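Local coordinates for protein putative alpha-ketoglutarate-dependent taurine dioxygenase (Burkholderia xenovorans, PDB 5HSX) that probably acts as an iron(II)- and 2-oxoglutarate-dependent dioxygenase of the TfdA family, related to taurine dioxygenase, at residues D125-V130 / A217-P222. Residues are numbered along the deposited sequence; the frame is centred on the assembly and turned at random.
Sequences DVTAAV and ALYVSP. With NA (sodium ion), chain M.
Just behind the His-X-Asp metal motif of this TfdA-family dioxygenase, Thr127 meets Ser221 and Tyr219, a worked example of how hydroxyls can link a metal-bearing loop to a neighbouring segment. The metal site itself holds sodium: Asp125 OD1 binds it at 2.3 Å, with His123, His273, the O atom of Asn323 and two waters as the other ligands. The histidines and the aspartate match the facial triad of two histidines and one carboxylate that carries iron in this family.

Directly after the aspartate, the chain bends through a type I turn from Val126 to Ala129, closed by the 3.1 Å bond from Ala129 N to Val126 O. Thr127, the second residue of this turn, directs its side chain at the segment 217-222, which runs out of a strand at Leu218 and, through Tyr219 and Ser221, meets the turn. The two branches of the threonine divide the work. With chi1 at 59°, OG1 sits between the backbone N and the carbonyl carbon and forms a 2.9 Å hydrogen bond with Ser221 OG. The methyl CG2 instead lies 3.6 Å from Tyr219 OH and 3.9 Å from Tyr219 CZ, an oblique approach to the phenol end of the ring. Tyr219 reaches this far because its CG is anti to the backbone N (chi1 -159°).

Neither hydroxyl depends on the other alone. Thr127 OG1 is also hydrogen-bonded to His177 ND1, and Ser221 OG takes the N-H of Thr124, the residue between the metal ligands His123 and Asp125. The contact is buried, so this chain of polar groups satisfies hydroxyls that would otherwise be costly to enclose. Through Ser221 it ties the backbone of the metal motif to the turn that follows, which probably helps fix the course of the loop presenting the carboxylate.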
# COMPACT_ATOMS: atom_id res chain seq x y z
N ASP B 125 -12.66 6.23 -11.68
CA ASP B 125 -14.07 5.87 -11.86
C ASP B 125 -14.62 6.30 -13.21
O ASP B 125 -14.50 7.46 -13.62
CB ASP B 125 -14.90 6.49 -10.74
CG ASP B 125 -14.69 5.79 -9.42
OD1 ASP B 125 -14.50 4.56 -9.45
OD2 ASP B 125 -14.71 6.47 -8.38
N VAL B 126 -15.29 5.35 -13.89
CA VAL B 126 -16.07 5.59 -15.10
C VAL B 126 -15.26 6.27 -16.21
O VAL B 126 -15.81 7.08 -16.96
CB VAL B 126 -17.34 6.43 -14.79
CG1 VAL B 126 -18.43 6.20 -15.85
CG2 VAL B 126 -17.88 6.13 -13.42
N THR B 127 -13.97 5.93 -16.35
CA THR B 127 -13.29 6.58 -17.47
C THR B 127 -13.68 5.98 -18.81
O THR B 127 -13.24 6.49 -19.84
CB THR B 127 -11.76 6.56 -17.33
OG1 THR B 127 -11.28 5.21 -17.25
CG2 THR B 127 -11.29 7.36 -16.12
N ALA B 128 -14.49 4.92 -18.83
CA ALA B 128 -15.03 4.49 -20.11
C ALA B 128 -16.04 5.49 -20.68
O ALA B 128 -16.43 5.35 -21.84
CB ALA B 128 -15.68 3.11 -19.99
N ALA B 129 -16.46 6.47 -19.89
CA ALA B 129 -17.39 7.50 -20.35
C ALA B 129 -16.63 8.73 -20.83
O ALA B 129 -15.49 8.98 -20.43
CB ALA B 129 -18.35 7.89 -19.23
N VAL B 130 -17.30 9.54 -21.67
CA VAL B 130 -16.62 10.71 -22.22
C VAL B 130 -16.49 11.81 -21.17
O VAL B 130 -15.55 12.62 -21.23
CB VAL B 130 -17.36 11.23 -23.47
CG1 VAL B 130 -18.69 11.86 -23.10
CG2 VAL B 130 -16.48 12.23 -24.23
N ALA B 217 -2.09 15.10 -15.28
CA ALA B 217 -2.26 13.80 -14.63
C ALA B 217 -1.99 12.69 -15.63
O ALA B 217 -2.45 12.74 -16.77
CB ALA B 217 -3.68 13.65 -14.06
N LEU B 218 -1.29 11.65 -15.17
CA LEU B 218 -1.06 10.46 -15.99
C LEU B 218 -2.34 9.63 -15.94
O LEU B 218 -2.58 8.87 -15.00
CB LEU B 218 0.16 9.69 -15.48
CG LEU B 218 0.69 8.49 -16.26
CD1 LEU B 218 0.94 8.87 -17.71
CD2 LEU B 218 1.98 7.96 -15.61
N TYR B 219 -3.19 9.81 -16.96
CA TYR B 219 -4.61 9.43 -16.89
C TYR B 219 -4.79 8.01 -17.42
O TYR B 219 -5.45 7.77 -18.43
CB TYR B 219 -5.42 10.44 -17.70
CG TYR B 219 -6.90 10.53 -17.38
CD1 TYR B 219 -7.33 10.95 -16.12
CD2 TYR B 219 -7.86 10.25 -18.34
CE1 TYR B 219 -8.68 11.06 -15.82
CE2 TYR B 219 -9.22 10.36 -18.05
CZ TYR B 219 -9.63 10.77 -16.79
OH TYR B 219 -10.97 10.90 -16.50
N VAL B 220 -4.22 7.04 -16.70
CA VAL B 220 -4.02 5.71 -17.25
C VAL B 220 -4.92 4.65 -16.61
O VAL B 220 -4.70 3.46 -16.84
CB VAL B 220 -2.54 5.27 -17.17
CG1 VAL B 220 -1.67 6.12 -18.11
CG2 VAL B 220 -2.01 5.34 -15.73
N SER B 221 -5.94 5.06 -15.84
CA SER B 221 -7.05 4.24 -15.33
C SER B 221 -6.92 2.74 -15.64
O SER B 221 -7.55 2.26 -16.59
CB SER B 221 -8.36 4.78 -15.91
OG SER B 221 -9.48 4.24 -15.24
N PRO B 222 -6.14 1.98 -14.87
CA PRO B 222 -5.70 0.65 -15.36
C PRO B 222 -6.83 -0.35 -15.61
O PRO B 222 -6.69 -1.18 -16.51
CB PRO B 222 -4.74 0.17 -14.26
CG PRO B 222 -4.14 1.47 -13.74
CD PRO B 222 -5.33 2.42 -13.71
NA NA M . -13.83 2.82 -8.17
O HOH W 1 -13.84 1.25 -6.34
O HOH W 2 -15.44 3.93 -7.08